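Local coordinates for acyl-CoA dehydrogenase domain protein Tcur3483 (Thermomonospora curvata, PDB 6WY9) that probably uses FAD to oxidise a CH-CH bond of its substrate, as a member of the acyl-CoA dehydrogenase family, at residues A[48-53]-A[367-372]; A[271-276]-A[303-308]; A[336-341]-A[379-384]. All blocks are in the same frame, centred on the assembly; numbering follows the deposited sequence.

Contact 1: A[48-53]-A[367-372]; sequences ERRRVG and AGQIEQ. With GOL (glycerol), chain L.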
# COMPACT_ATOMS: atom_id res chain seq x y z
N GLU A 48 29.32 19.62 13.25
CA GLU A 48 28.87 20.91 12.73
C GLU A 48 28.13 20.75 11.41
O GLU A 48 27.09 21.39 11.19
CB GLU A 48 30.06 21.85 12.55
CG GLU A 48 30.69 22.31 13.86
CD GLU A 48 31.66 23.46 13.67
OE1 GLU A 48 31.48 24.25 12.71
OE2 GLU A 48 32.62 23.57 14.46
N ARG A 49 28.62 19.88 10.53
CA ARG A 49 27.97 19.67 9.24
C ARG A 49 26.51 19.24 9.43
O ARG A 49 25.60 19.83 8.83
CB ARG A 49 28.73 18.63 8.42
CG ARG A 49 28.78 17.22 9.04
CD ARG A 49 28.85 16.11 7.99
NE ARG A 49 28.32 14.87 8.53
CZ ARG A 49 27.02 14.59 8.61
NH1 ARG A 49 26.12 15.46 8.16
NH2 ARG A 49 26.62 13.44 9.13
N ARG A 50 26.27 18.20 10.23
CA ARG A 50 24.92 17.74 10.52
C ARG A 50 24.13 18.75 11.35
O ARG A 50 22.90 18.61 11.47
CB ARG A 50 24.97 16.37 11.22
CG ARG A 50 23.71 15.53 11.07
CD ARG A 50 23.34 14.75 12.35
NE ARG A 50 23.40 15.59 13.54
CZ ARG A 50 22.61 16.65 13.77
NH1 ARG A 50 21.70 17.01 12.88
NH2 ARG A 50 22.74 17.35 14.89
N ARG A 51 24.79 19.75 11.94
CA ARG A 51 24.12 20.82 12.67
C ARG A 51 23.66 21.95 11.75
O ARG A 51 22.53 22.44 11.90
CB ARG A 51 25.05 21.37 13.76
CG ARG A 51 25.02 20.58 15.06
CD ARG A 51 24.10 21.23 16.09
NE ARG A 51 24.81 22.13 17.01
CZ ARG A 51 24.88 23.45 16.89
NH1 ARG A 51 25.54 24.16 17.79
NH2 ARG A 51 24.29 24.08 15.88
N VAL A 52 24.50 22.39 10.80
CA VAL A 52 24.07 23.40 9.84
C VAL A 52 23.14 22.79 8.78
O VAL A 52 22.31 23.50 8.21
CB VAL A 52 25.28 24.09 9.18
CG1 VAL A 52 25.91 25.10 10.12
CG2 VAL A 52 26.29 23.07 8.76
N GLY A 53 23.29 21.49 8.51
CA GLY A 53 22.38 20.83 7.58
C GLY A 53 20.98 20.66 8.12
O GLY A 53 20.01 20.69 7.36
N ALA A 367 24.92 9.08 12.82
CA ALA A 367 24.69 10.36 13.48
C ALA A 367 23.20 10.69 13.65
O ALA A 367 22.85 11.86 13.78
CB ALA A 367 25.40 11.51 12.74
N GLY A 368 22.31 9.69 13.66
CA GLY A 368 20.88 9.94 13.81
C GLY A 368 20.20 10.55 12.59
O GLY A 368 19.07 11.03 12.70
N GLN A 369 20.87 10.54 11.43
CA GLN A 369 20.35 11.27 10.26
C GLN A 369 19.00 10.73 9.81
O GLN A 369 18.13 11.49 9.36
CB GLN A 369 21.35 11.18 9.10
CG GLN A 369 22.59 11.98 9.33
CD GLN A 369 23.53 11.80 8.16
OE1 GLN A 369 23.44 12.50 7.15
NE2 GLN A 369 24.41 10.81 8.26
N ILE A 370 18.85 9.41 9.80
CA ILE A 370 17.59 8.85 9.30
C ILE A 370 16.47 9.11 10.30
O ILE A 370 15.31 9.34 9.92
CB ILE A 370 17.76 7.36 9.00
CG1 ILE A 370 18.72 7.19 7.80
CG2 ILE A 370 16.36 6.72 8.69
CD1 ILE A 370 19.35 5.78 7.67
N GLU A 371 16.80 9.07 11.59
CA GLU A 371 15.82 9.47 12.59
C GLU A 371 15.38 10.93 12.35
O GLU A 371 14.18 11.23 12.34
CB GLU A 371 16.40 9.28 13.98
CG GLU A 371 15.35 9.32 15.12
CD GLU A 371 14.91 10.73 15.45
OE1 GLU A 371 15.73 11.68 15.34
OE2 GLU A 371 13.72 10.89 15.85
N GLN A 372 16.33 11.86 12.18
CA GLN A 372 15.92 13.25 11.99
C GLN A 372 15.21 13.47 10.64
O GLN A 372 14.20 14.20 10.57
CB GLN A 372 17.11 14.20 12.14
CG GLN A 372 16.70 15.65 11.83
CD GLN A 372 17.74 16.63 12.27
OE1 GLN A 372 18.93 16.33 12.24
NE2 GLN A 372 17.31 17.82 12.71
C1 GOL L . 19.09 17.16 8.46
O1 GOL L . 19.15 17.90 7.33
C2 GOL L . 20.41 16.35 8.65
O2 GOL L . 21.40 17.10 9.19
C3 GOL L . 19.87 15.19 9.53
O3 GOL L . 20.74 15.01 10.58
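Arg-50 reaches from helix 47-55 across the start of helix 369-380 and touches Ala-367, Gln-369 and Gln-372 in turn. Its chain leaves with CG anti to the backbone N (chi1 -156°) and then bends twice. This brings CD against the backbone carbonyl of Ala-367, with CD to O at 3.3 Å, and carries the guanidinium on towards Gln-372. The methyl of Ala-367 lies on the same aliphatic part of the arginine, CB to CD at 3.9 Å.

At the tip, Arg-50 NH1 and Gln-372 OE1 are 2.9 Å apart, but the angle is too poor for a bond; the guanidinium and amide planes stand 48° apart. A bound glycerol, probably from the crystallisation liquor, bridges them in this crystal. Arg-50 NH1 donates to its O3 over 3.2 Å at 158°, and O3 in turn donates to Gln-372 OE1 over 2.8 Å. Arg-50 NH2 is held by a salt bridge with Glu-360, whereas NE is buried without a polar partner.

Gln-369 packs its CG on Arg-50 CG at 4.1 Å and turns its amide to the tip of Arg-49. The arginine lies squarely across the glutamine, and Arg-49 NH2 stops 3.5 Å from Gln-369 NE2. Two donors meet there, making this a van der Waals touch, and the amide has its bonds elsewhere: OE1 accepts from Arg-271 and NE2 donates to Leu-366 O. Gly-368, at the N-cap position, begins the helix whose first turn carries both glutamines.

Long side chains thus fill the gap between two helices, joining the N-terminal and C-terminal helical domains, which flank the beta domain in the acyl-CoA dehydrogenase fold.

Contact 2: A[271-276]-A[303-308]; sequences RMIRLW and AKLEAM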
# COMPACT_ATOMS: atom_id res chain seq x y z
N ARG A 271 20.29 12.12 -1.53
CA ARG A 271 20.70 11.91 -0.15
C ARG A 271 20.12 10.61 0.42
O ARG A 271 20.80 9.88 1.15
CB ARG A 271 20.28 13.11 0.69
CG ARG A 271 20.72 12.95 2.12
CD ARG A 271 20.76 14.24 2.89
NE ARG A 271 21.26 13.93 4.23
CZ ARG A 271 21.05 14.66 5.31
NH1 ARG A 271 20.35 15.78 5.23
NH2 ARG A 271 21.55 14.26 6.47
N MET A 272 18.86 10.31 0.13
CA MET A 272 18.29 9.05 0.62
C MET A 272 18.95 7.83 -0.02
O MET A 272 19.02 6.75 0.61
CB MET A 272 16.77 9.01 0.36
CG MET A 272 16.01 10.08 1.13
SD MET A 272 16.36 10.06 2.89
CE MET A 272 16.10 8.33 3.36
N ILE A 273 19.39 7.94 -1.26
CA ILE A 273 20.13 6.84 -1.87
C ILE A 273 21.43 6.58 -1.11
O ILE A 273 21.77 5.43 -0.77
CB ILE A 273 20.40 7.14 -3.36
CG1 ILE A 273 19.09 7.05 -4.16
CG2 ILE A 273 21.45 6.16 -3.95
CD1 ILE A 273 19.21 7.54 -5.62
N ARG A 274 22.16 7.66 -0.79
CA ARG A 274 23.39 7.51 -0.00
C ARG A 274 23.13 6.86 1.36
O ARG A 274 23.92 6.02 1.83
CB ARG A 274 24.08 8.87 0.18
CG ARG A 274 24.57 9.52 -1.10
CD ARG A 274 25.42 8.57 -1.93
NE ARG A 274 26.32 9.25 -2.87
CZ ARG A 274 27.55 9.67 -2.57
NH1 ARG A 274 28.05 9.50 -1.34
NH2 ARG A 274 28.29 10.26 -3.49
N LEU A 275 22.09 7.31 2.05
CA LEU A 275 21.76 6.75 3.35
C LEU A 275 21.36 5.27 3.23
O LEU A 275 21.72 4.47 4.09
CB LEU A 275 20.64 7.57 3.99
CG LEU A 275 21.20 8.90 4.54
CD1 LEU A 275 20.10 9.92 4.93
CD2 LEU A 275 22.20 8.67 5.72
N TRP A 276 20.59 4.91 2.20
CA TRP A 276 20.30 3.50 1.92
C TRP A 276 21.59 2.69 1.80
O TRP A 276 21.75 1.65 2.43
CB TRP A 276 19.44 3.40 0.65
CG TRP A 276 19.08 1.96 0.23
CD1 TRP A 276 17.89 1.32 0.47
CD2 TRP A 276 19.88 1.06 -0.53
NE1 TRP A 276 17.92 0.04 -0.08
CE2 TRP A 276 19.12 -0.15 -0.69
CE3 TRP A 276 21.16 1.12 -1.08
CZ2 TRP A 276 19.62 -1.25 -1.38
CZ3 TRP A 276 21.66 0.01 -1.76
CH2 TRP A 276 20.88 -1.17 -1.89
N ALA A 303 14.39 -0.83 -5.43
CA ALA A 303 13.62 -0.75 -6.68
C ALA A 303 12.88 0.58 -6.78
O ALA A 303 12.79 1.16 -7.87
CB ALA A 303 12.62 -1.90 -6.77
N LYS A 304 12.36 1.07 -5.66
CA LYS A 304 11.61 2.33 -5.66
C LYS A 304 12.54 3.53 -5.80
O LYS A 304 12.17 4.52 -6.45
CB LYS A 304 10.75 2.45 -4.39
CG LYS A 304 9.50 1.49 -4.41
CD LYS A 304 8.55 1.85 -3.29
CE LYS A 304 7.87 3.19 -3.57
NZ LYS A 304 6.84 3.38 -2.51
N LEU A 305 13.74 3.45 -5.19
CA LEU A 305 14.78 4.45 -5.38
C LEU A 305 15.31 4.45 -6.80
O LEU A 305 15.70 5.51 -7.29
CB LEU A 305 15.97 4.24 -4.42
CG LEU A 305 15.65 4.67 -2.96
CD1 LEU A 305 16.75 4.09 -2.01
CD2 LEU A 305 15.51 6.21 -2.79
N GLU A 306 15.40 3.28 -7.44
CA GLU A 306 15.84 3.28 -8.83
C GLU A 306 14.84 4.04 -9.71
O GLU A 306 15.24 4.87 -10.52
CB GLU A 306 16.03 1.87 -9.38
CG GLU A 306 16.36 1.95 -10.85
CD GLU A 306 16.57 0.60 -11.52
OE1 GLU A 306 17.25 -0.25 -10.92
OE2 GLU A 306 16.03 0.42 -12.64
N ALA A 307 13.54 3.76 -9.57
CA ALA A 307 12.55 4.48 -10.37
C ALA A 307 12.63 5.99 -10.09
O ALA A 307 12.62 6.80 -11.03
CB ALA A 307 11.14 3.96 -10.09
N MET A 308 12.74 6.37 -8.81
CA MET A 308 12.81 7.78 -8.44
C MET A 308 13.98 8.48 -9.09
O MET A 308 13.85 9.56 -9.67
CB MET A 308 12.93 7.92 -6.90
CG MET A 308 13.19 9.41 -6.45
SD MET A 308 13.94 9.42 -4.79
CE MET A 308 15.65 9.00 -5.18
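Leu-305 of helix 292-321 enters the face that Met-272, Ile-273 and Trp-276 present on helix 263-286, and following it outwards traces most of the contact. Its CB already points at the opposing helix and lies 4.2 Å from Ile-273 CG1. CG stays 4.4 Å from that same Ile-273 CG1; its position anti to the carbonyl carbon (chi1 -74°) carries both methyls towards helix 263-286, and they make the closer contacts.

The branches part company here. CD2 goes to the isoleucine, meeting Ile-273 CG1 at 3.9 Å as the two chains run alongside in opposite senses, and it also has Met-272 CB at 4.4 Å. CD1 turns to the tryptophan. It rests 3.8 Å from Trp-276 CB and 3.9 Å from Trp-276 CG, at the root of the indole and oblique to its plane. The indole NE1 donates to Leu-298 O, one turn or so before the leucine's segment, which helps to set the ring's orientation.

One turn further along, Met-308 meets the isoleucine beside the leucine. Its chain bends at the sulfur (chi3 78°), which brings the terminal methyl over, Met-308 CE to Ile-273 CD1 at 3.9 Å. The meetings between the two segments are all apolar.

Over these short segments the axes approach to 10.8 Å and run at 152° between their N-to-C directions, a spacing bridged by branched and flexible side chains. A neighbouring subunit packs on Trp-276 and on Ala-303, Glu-306 and Ala-307, placing the pair close to the subunit interface. Two long helices consecutive in sequence, antiparallel and joined by a short turn, form a helical hairpin, here part of the C-terminal helical bundle of the acyl-CoA dehydrogenase fold.

Contact 3: A[336-341]-A[379-384]; sequences GTETHI and VNTFAG. Unlike the reference sequence in segment 379-384: Ala-383 (reference Gly). With FDA (dihydroflavine-adenine dinucleotide), chain C; GOL (glycerol), chain E.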
# COMPACT_ATOMS: atom_id res chain seq x y z
N GLY A 336 8.35 10.93 -5.91
CA GLY A 336 9.64 11.03 -5.23
C GLY A 336 9.50 11.34 -3.75
O GLY A 336 10.07 10.66 -2.89
N THR A 337 8.67 12.36 -3.41
CA THR A 337 8.49 12.70 -1.99
C THR A 337 7.81 11.57 -1.19
O THR A 337 8.16 11.33 -0.02
CB THR A 337 7.72 14.04 -1.84
OG1 THR A 337 6.42 13.93 -2.46
CG2 THR A 337 8.50 15.17 -2.51
N GLU A 338 6.87 10.82 -1.78
CA GLU A 338 6.33 9.69 -1.03
C GLU A 338 7.35 8.57 -0.90
O GLU A 338 7.39 7.87 0.13
CB GLU A 338 5.01 9.20 -1.67
CG GLU A 338 3.93 10.34 -1.50
CD GLU A 338 2.69 10.13 -2.32
OE1 GLU A 338 2.59 9.10 -3.03
OE2 GLU A 338 1.84 11.04 -2.32
N THR A 339 8.19 8.39 -1.92
CA THR A 339 9.27 7.42 -1.81
C THR A 339 10.28 7.80 -0.73
O THR A 339 10.76 6.93 0.00
CB THR A 339 9.95 7.24 -3.17
OG1 THR A 339 9.00 6.70 -4.10
CG2 THR A 339 11.15 6.28 -3.09
N HIS A 340 10.61 9.10 -0.57
CA HIS A 340 11.52 9.45 0.53
C HIS A 340 10.97 9.00 1.88
O HIS A 340 11.73 8.49 2.73
CB HIS A 340 11.79 10.96 0.59
CG HIS A 340 12.32 11.53 -0.68
ND1 HIS A 340 12.40 12.89 -0.91
CD2 HIS A 340 12.78 10.93 -1.81
CE1 HIS A 340 12.88 13.10 -2.13
NE2 HIS A 340 13.11 11.92 -2.70
N ILE A 341 9.66 9.19 2.10
CA ILE A 341 9.04 8.75 3.36
C ILE A 341 9.05 7.22 3.48
O ILE A 341 9.29 6.68 4.57
CB ILE A 341 7.61 9.30 3.48
CG1 ILE A 341 7.60 10.81 3.73
CG2 ILE A 341 6.86 8.66 4.68
CD1 ILE A 341 6.17 11.37 3.50
N VAL A 379 7.26 16.84 5.57
CA VAL A 379 6.96 18.16 5.00
C VAL A 379 6.75 18.08 3.49
O VAL A 379 5.91 18.80 2.94
CB VAL A 379 8.08 19.14 5.32
CG1 VAL A 379 7.84 20.48 4.50
CG2 VAL A 379 8.18 19.36 6.84
N ASN A 380 7.56 17.29 2.78
CA ASN A 380 7.71 17.56 1.35
C ASN A 380 6.63 16.94 0.50
O ASN A 380 6.58 17.22 -0.70
CB ASN A 380 9.09 17.10 0.86
CG ASN A 380 10.21 17.94 1.47
OD1 ASN A 380 10.07 19.16 1.64
ND2 ASN A 380 11.28 17.30 1.83
N THR A 381 5.74 16.14 1.10
CA THR A 381 4.54 15.73 0.38
C THR A 381 3.49 16.84 0.30
O THR A 381 2.53 16.69 -0.47
CB THR A 381 3.91 14.47 1.01
OG1 THR A 381 3.50 14.77 2.35
CG2 THR A 381 4.90 13.29 0.99
N PHE A 382 3.61 17.94 1.08
CA PHE A 382 2.73 19.06 0.87
C PHE A 382 3.46 20.36 0.53
O PHE A 382 2.80 21.27 0.05
CB PHE A 382 1.78 19.28 2.09
CG PHE A 382 2.49 19.50 3.40
CD1 PHE A 382 3.02 20.74 3.72
CD2 PHE A 382 2.61 18.45 4.33
CE1 PHE A 382 3.67 20.95 4.94
CE2 PHE A 382 3.25 18.69 5.58
CZ PHE A 382 3.79 19.89 5.86
N ALA A 383 4.77 20.47 0.77
CA ALA A 383 5.51 21.66 0.31
C ALA A 383 5.89 21.49 -1.17
O ALA A 383 5.99 20.37 -1.67
CB ALA A 383 6.77 21.88 1.15
N GLY A 384 6.10 22.61 -1.85
CA GLY A 384 6.39 22.60 -3.29
C GLY A 384 5.31 21.98 -4.16
O GLY A 384 5.62 21.28 -5.14
PA FDA C . -3.40 23.39 3.66
O1A FDA C . -4.22 23.64 4.88
O2A FDA C . -3.66 24.21 2.38
O5B FDA C . -3.70 21.80 3.15
C5B FDA C . -3.41 20.95 4.23
C4B FDA C . -3.60 19.51 3.72
O4B FDA C . -4.98 19.48 3.11
C3B FDA C . -2.72 19.18 2.51
O3B FDA C . -1.50 18.65 2.88
C2B FDA C . -3.52 18.08 1.84
O2B FDA C . -3.53 16.80 2.59
C1B FDA C . -4.99 18.60 1.94
N9A FDA C . -5.48 19.30 0.75
C8A FDA C . -5.35 20.66 0.42
N7A FDA C . -5.97 20.97 -0.71
C5A FDA C . -6.52 19.78 -1.14
C6A FDA C . -7.27 19.47 -2.29
N6A FDA C . -7.58 20.41 -3.20
N1A FDA C . -7.70 18.21 -2.51
C2A FDA C . -7.34 17.31 -1.55
N3A FDA C . -6.62 17.45 -0.41
C4A FDA C . -6.24 18.73 -0.23
N1 FDA C . 5.90 28.49 2.00
C2 FDA C . 6.44 29.70 1.50
O2 FDA C . 5.68 30.57 1.02
N3 FDA C . 7.82 29.84 1.57
C4 FDA C . 8.70 28.87 2.12
O4 FDA C . 9.90 29.10 2.16
C4X FDA C . 8.07 27.68 2.61
N5 FDA C . 8.86 26.68 3.17
C5X FDA C . 8.28 25.80 4.05
C6 FDA C . 9.02 25.10 4.93
C7 FDA C . 8.37 24.23 5.84
C7M FDA C . 9.19 23.50 6.75
C8 FDA C . 7.04 24.06 5.85
C8M FDA C . 6.36 23.14 6.79
C9 FDA C . 6.27 24.76 4.93
C9A FDA C . 6.90 25.64 4.05
N10 FDA C . 6.14 26.36 3.11
C10 FDA C . 6.73 27.51 2.57
C1' FDA C . 4.66 26.27 3.17
C2' FDA C . 4.09 25.21 2.18
O2' FDA C . 4.19 25.65 0.91
C3' FDA C . 2.58 25.02 2.66
O3' FDA C . 2.53 24.36 3.91
C4' FDA C . 1.77 24.29 1.60
O4' FDA C . 1.62 25.15 0.53
C5' FDA C . 0.44 23.82 2.25
O5' FDA C . -0.27 24.95 2.64
P FDA C . -0.93 24.70 4.12
O1P FDA C . 0.20 24.38 4.98
O2P FDA C . -1.80 25.91 4.42
O3P FDA C . -1.87 23.33 4.06
C1 GOL E . 1.48 10.30 3.68
O1 GOL E . 2.66 9.59 4.12
C2 GOL E . 1.84 10.88 2.29
O2 GOL E . 2.81 11.87 2.40
C3 GOL E . 0.58 11.54 1.63
O3 GOL E . 0.94 12.03 0.29
O HOH W 1 11.59 14.60 1.28
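The end of helix 369-380 and the turn that leads to the flavin pocket lie on helix 326-350, with Asn-380 and Thr-381 set against Thr-337, Glu-338 and Ile-341. Thr-337 points its methyl at the opposing backbone, CG2 to Asn-380 O at 3.3 Å, and the same CG2 touches Asn-380 CB at 3.9 Å; that carbonyl also accepts from Lys-333 NZ. With chi1 at 60°, the Thr-337 hydroxyl sits between the backbone N and the carbonyl carbon, where OG1 bonds Lys-333 O and Asn-387 ND2.

The methyl of Thr-381 is shared. Ile-341 CD1 is modelled 3.4 Å from Thr-381 CG2, a doubtful closeness, and Glu-338 CG passes the same CG2 at 4.0 Å, its chain lying across the threonine. The Thr-381 hydroxyl is bonded to a polar side chain of a neighbouring subunit.

Beyond CG, Glu-338 runs extended, and its carboxylate forms a salt bridge with Arg-391 and accepts from Asn-387 ND2. Replacing it with an alanine would probably deprive Arg-391 of this salt-bridge partner, cost the Asn-387 amide one acceptor and uncover part of the Thr-381 methyl.

On the far flank a water joins the segments: it accepts from Asn-380 ND2 at 2.8 Å and lies in the plane of the His-340 ring, 2.9 Å from its ND1.

The turn is drawn together by Val-379 O, which accepts from both Phe-382 N and Ala-383 N and lies over the centre of the Phe-382 ring. On the cofactor side, Val-379 CG1 meets C8M of the reduced flavin at 3.8 Å, and Phe-382 CB lies 3.4 Å from the cofactor's O3B. A helix end thus packs on the helical bundle with one side while the other lines the FAD pocket of an acyl-CoA dehydrogenase.

Overall arrangement
From the N terminus, the chain first lays down helix 47-55 and returns to it more than 300 residues later, when 367-372 arrives and contact 1 closes the longest loop. Nested within that loop, contact 2 joins 271-276 to 303-308 and closes a short hairpin. Contact 3 opens afterwards at 336-341 and ends at 379-384, so that it follows contact 2 in series but crosses contact 1. Helix 369-380 serves contacts 1 and 3 at its opposite ends. Arg-271 meets Gln-369, and Met-308 meets His-340, so contact 2 touches both of the others, while helix 369-380 runs from the N-terminal domain to the flavin pocket.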